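Side-chain contacts in YebG family protein (Pseudomonas syringae pv. tomato, PDB 3ERM), which is a YebG family protein of unknown function, an all-helical chain found as a two-subunit assembly in the crystal: residues L39-V42 and L43-V47; V21-K24 and L25-H29. All coordinates share one frame; numbering follows the deposited sequence.

Both contacts are built mainly from i to i+4 pairs on one helix, 22-46: contact 2 on its first turns and contact 1 on its last, with centres about 27 Å apart and on opposite sides of the chain's centre. Each pairs an acidic side chain with a basic one a turn away, but in reverse order, Arg-23 before Asp-27 and Asp-41 before Lys-45; the first bridge is long, the second close. Contact 1 adds a side-chain amide bond to a backbone carbonyl, Asn-46 to Val-42, which contact 2 lacks. Contact 2 is a surface arrangement that no other chain touches. Contact 1 is partly buried, its Leu-39 and Leu-43 meeting helix 52-63 and its Val-42 and Asn-46 the second subunit.

Contact 1. Residues L39-V42 and L43-V47; sequences LTDV and LIKNV
The C-terminal turns of helix 22-46 are bridged by an i to i+4 salt bridge, in which Lys-45 NZ lies 2.7 Å from Asp-41 OD2. The ammonium comes to the syn lone pair of OD2, the side of the other carboxylate oxygen. Asp-41 extends its carboxylate with CG anti to the backbone N (chi1 -180°), while the lysine chain runs out straight beyond CG and crosses it at a slant; on the way Lys-45 CE passes 3.4 Å from Asp-41 OD1. Under the salt bridge lies the backbone bond from Lys-45 N to Asp-41 O (3.2 Å). A second side-chain bond closes the turn beside it: Asn-46 ND2 donates to Val-42 O over 2.7 Å, with an N-H...O angle of 154°, and the acceptor lies close to the amide plane. The side-chain amide thus bonds where the backbone N of Asn-46 is poorly placed to do so. In the turn before, the helical bonds are Ile-44 N to Thr-40 O, 3.0 Å and almost straight (177°), and Leu-43 N to Leu-39 O. Leu-43 O takes two backbone donors, Asn-46 N and Val-47 N. The Thr-40 hydroxyl turns back to Ala-36 O. Leu-39 and Leu-43 both touch Ser-59 on helix 52-63, whereas Val-42 packs on Leu-83, and Asn-46 on Tyr-61, of the second subunit.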
loop_
_atom_site.group_PDB
_atom_site.type_symbol
_atom_site.label_atom_id
_atom_site.label_comp_id
_atom_site.label_asym_id
_atom_site.label_seq_id
_atom_site.Cartn_x
_atom_site.Cartn_y
_atom_site.Cartn_z
ATOM N N LEU A 39 3.344 -5.982 5.801
ATOM C CA LEU A 39 3.662 -4.822 4.953
ATOM C C LEU A 39 4.946 -4.081 5.339
ATOM O O LEU A 39 5.723 -3.673 4.466
ATOM C CB LEU A 39 2.534 -3.816 5.019
ATOM C CG LEU A 39 1.591 -3.429 3.877
ATOM C CD1 LEU A 39 1.607 -4.339 2.656
ATOM C CD2 LEU A 39 0.176 -3.280 4.490
ATOM N N THR A 40 5.138 -3.881 6.640
ATOM C CA THR A 40 6.329 -3.274 7.173
ATOM C C THR A 40 7.501 -4.081 6.740
ATOM O O THR A 40 8.484 -3.520 6.274
ATOM C CB THR A 40 6.305 -3.291 8.685
ATOM O OG1 THR A 40 5.210 -2.475 9.105
ATOM C CG2 THR A 40 7.655 -2.744 9.287
ATOM N N ASP A 41 7.391 -5.391 6.883
ATOM C CA ASP A 41 8.480 -6.204 6.519
ATOM C C ASP A 41 8.811 -6.193 5.034
ATOM O O ASP A 41 10.019 -6.213 4.679
ATOM C CB ASP A 41 8.333 -7.630 6.959
ATOM C CG ASP A 41 9.560 -8.448 6.538
ATOM O OD1 ASP A 41 10.701 -8.054 6.956
ATOM O OD2 ASP A 41 9.398 -9.416 5.726
ATOM N N VAL A 42 7.798 -6.198 4.157
ATOM C CA VAL A 42 8.119 -6.218 2.716
ATOM C C VAL A 42 8.685 -4.867 2.299
ATOM O O VAL A 42 9.543 -4.804 1.437
ATOM C CB VAL A 42 6.973 -6.687 1.739
ATOM C CG1 VAL A 42 6.123 -7.811 2.323
ATOM C CG2 VAL A 42 6.141 -5.548 1.278
ATOM N N LEU A 43 8.240 -3.795 2.952
ATOM C CA LEU A 43 8.703 -2.467 2.613
ATOM C C LEU A 43 10.136 -2.220 3.025
ATOM O O LEU A 43 10.936 -1.717 2.213
ATOM C CB LEU A 43 7.791 -1.394 3.184
ATOM C CG LEU A 43 6.402 -1.268 2.531
ATOM C CD1 LEU A 43 5.636 -0.132 3.252
ATOM C CD2 LEU A 43 6.494 -0.984 1.027
ATOM N N ILE A 44 10.496 -2.555 4.259
ATOM C CA ILE A 44 11.925 -2.379 4.606
ATOM C C ILE A 44 12.854 -3.295 3.778
ATOM O O ILE A 44 14.018 -2.933 3.542
ATOM C CB ILE A 44 12.275 -2.492 6.127
ATOM C CG1 ILE A 44 12.044 -3.904 6.671
ATOM C CG2 ILE A 44 11.535 -1.435 6.903
ATOM C CD1 ILE A 44 12.831 -4.174 7.991
ATOM N N LYS A 45 12.349 -4.451 3.318
ATOM C CA LYS A 45 13.183 -5.323 2.484
ATOM C C LYS A 45 13.266 -4.832 1.042
ATOM O O LYS A 45 14.090 -5.326 0.297
ATOM C CB LYS A 45 12.723 -6.782 2.503
ATOM C CG LYS A 45 13.157 -7.578 3.704
ATOM C CD LYS A 45 12.166 -8.705 3.944
ATOM C CE LYS A 45 12.697 -9.813 4.855
ATOM N NZ LYS A 45 11.614 -10.851 5.100
ATOM N N ASN A 46 12.431 -3.880 0.630
ATOM C CA ASN A 46 12.341 -3.597 -0.815
ATOM C C ASN A 46 12.500 -2.159 -1.181
ATOM O O ASN A 46 12.583 -1.834 -2.360
ATOM C CB ASN A 46 11.036 -4.146 -1.433
ATOM C CG ASN A 46 11.053 -5.656 -1.546
ATOM O OD1 ASN A 46 11.754 -6.240 -2.394
ATOM N ND2 ASN A 46 10.322 -6.304 -0.657
ATOM N N VAL A 47 12.523 -1.294 -0.180
ATOM C CA VAL A 47 12.709 0.123 -0.463
ATOM C C VAL A 47 13.969 0.610 0.246
ATOM O O VAL A 47 13.914 0.942 1.435
ATOM C CB VAL A 47 11.467 0.947 -0.057
ATOM C CG1 VAL A 47 11.587 2.391 -0.594
ATOM C CG2 VAL A 47 10.190 0.272 -0.579
#

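Contact 2. Residues V21-K24 and L25-H29; sequences VDRK and LADAH
Arg-23 and Asp-27 meet across one turn of helix 22-46 in a long salt bridge, with NH1 of Arg-23 3.7 Å from OD2 of Asp-27. The oxygen stands at the edge of the guanidinium, near its plane, yet the carboxylate is turned 38° from that plane. The aliphatic part of the arginine is nearer than its charged end: Arg-23 CD lies 3.5 Å from Asp-27 OD1. The bend at chi2 (68°) brings CD beside the two carboxylate oxygens, and the one at chi3 (83°) helps turn the guanidinium edge toward OD2. One residue earlier, Asp-22 and Leu-25 run side by side, and Asp-22 OD2 comes 3.8 Å from Leu-25 CD1. Behind these side chains the helix backbone fixes the spacing: Asp-27 N donates to Arg-23 O at 2.8 Å, Ala-26 N to Asp-22 O, and Ala-28 N to Lys-24 O at 2.9 Å. Asp-27 OD1 also sits 2.9 Å from Arg-23 O, an approach of two acceptors that should be somewhat unfavourable. In this first part of the helix the backbone sets acid and base one turn apart, and at this length, on an exposed surface, their attraction is probably modest.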
loop_
_atom_site.group_PDB
_atom_site.type_symbol
_atom_site.label_atom_id
_atom_site.label_comp_id
_atom_site.label_asym_id
_atom_site.label_seq_id
_atom_site.Cartn_x
_atom_site.Cartn_y
_atom_site.Cartn_z
ATOM N N VAL A 21 -20.417 -10.627 16.717
ATOM C CA VAL A 21 -20.640 -9.159 16.559
ATOM C C VAL A 21 -19.360 -8.367 16.897
ATOM O O VAL A 21 -18.789 -7.702 16.032
ATOM C CB VAL A 21 -21.940 -8.670 17.310
ATOM C CG1 VAL A 21 -23.143 -9.531 16.922
ATOM C CG2 VAL A 21 -21.779 -8.660 18.833
ATOM N N ASP A 22 -18.866 -8.482 18.128
ATOM C CA ASP A 22 -17.631 -7.781 18.534
ATOM C C ASP A 22 -16.382 -8.628 18.433
ATOM O O ASP A 22 -15.291 -8.090 18.274
ATOM C CB ASP A 22 -17.757 -7.239 19.951
ATOM C CG ASP A 22 -18.582 -5.984 20.008
ATOM O OD1 ASP A 22 -19.690 -6.025 20.599
ATOM O OD2 ASP A 22 -18.115 -4.968 19.436
ATOM N N ARG A 23 -16.552 -9.943 18.557
ATOM C CA ARG A 23 -15.504 -10.914 18.264
ATOM C C ARG A 23 -15.059 -10.743 16.817
ATOM O O ARG A 23 -13.865 -10.855 16.515
ATOM C CB ARG A 23 -15.997 -12.341 18.510
ATOM C CG ARG A 23 -15.271 -13.445 17.757
ATOM C CD ARG A 23 -13.825 -13.645 18.236
ATOM N NE ARG A 23 -13.720 -14.498 19.424
ATOM C CZ ARG A 23 -12.652 -15.234 19.724
ATOM N NH1 ARG A 23 -11.592 -15.241 18.919
ATOM N NH2 ARG A 23 -12.641 -15.969 20.825
ATOM N N LYS A 24 -16.008 -10.452 15.928
ATOM C CA LYS A 24 -15.665 -10.174 14.539
ATOM C C LYS A 24 -14.819 -8.891 14.376
ATOM O O LYS A 24 -13.913 -8.833 13.535
ATOM C CB LYS A 24 -16.908 -10.118 13.675
ATOM C CG LYS A 24 -17.582 -11.471 13.439
ATOM C CD LYS A 24 -18.354 -11.470 12.106
ATOM C CE LYS A 24 -19.184 -10.163 11.900
ATOM N NZ LYS A 24 -19.834 -9.976 10.543
ATOM N N LEU A 25 -15.114 -7.881 15.189
ATOM C CA LEU A 25 -14.356 -6.637 15.217
ATOM C C LEU A 25 -12.996 -6.871 15.888
ATOM O O LEU A 25 -12.027 -6.129 15.650
ATOM C CB LEU A 25 -15.138 -5.603 16.012
ATOM C CG LEU A 25 -15.131 -4.107 15.711
ATOM C CD1 LEU A 25 -16.395 -3.529 16.378
ATOM C CD2 LEU A 25 -13.837 -3.397 16.181
ATOM N N ALA A 26 -12.946 -7.900 16.737
ATOM C CA ALA A 26 -11.703 -8.350 17.353
ATOM C C ALA A 26 -10.820 -9.059 16.331
ATOM O O ALA A 26 -9.626 -8.768 16.233
ATOM C CB ALA A 26 -11.987 -9.270 18.540
ATOM N N ASP A 27 -11.418 -9.994 15.590
ATOM C CA ASP A 27 -10.744 -10.711 14.502
ATOM C C ASP A 27 -10.255 -9.742 13.422
ATOM O O ASP A 27 -9.102 -9.845 12.978
ATOM C CB ASP A 27 -11.660 -11.778 13.881
ATOM C CG ASP A 27 -12.158 -12.821 14.899
ATOM O OD1 ASP A 27 -13.353 -13.188 14.831
ATOM O OD2 ASP A 27 -11.371 -13.284 15.753
ATOM N N ALA A 28 -11.100 -8.784 13.030
ATOM C CA ALA A 28 -10.698 -7.770 12.043
ATOM C C ALA A 28 -9.526 -6.894 12.497
ATOM O O ALA A 28 -8.579 -6.687 11.737
ATOM C CB ALA A 28 -11.869 -6.921 11.605
ATOM N N HIS A 29 -9.562 -6.391 13.726
ATOM C CA HIS A 29 -8.456 -5.565 14.201
ATOM C C HIS A 29 -7.136 -6.339 14.231
ATOM O O HIS A 29 -6.068 -5.763 13.992
ATOM C CB HIS A 29 -8.739 -4.991 15.587
ATOM C CG HIS A 29 -7.598 -4.182 16.136
ATOM N ND1 HIS A 29 -6.670 -4.701 17.022
ATOM C CD2 HIS A 29 -7.222 -2.901 15.903
ATOM C CE1 HIS A 29 -5.784 -3.769 17.325
ATOM N NE2 HIS A 29 -6.101 -2.666 16.666
#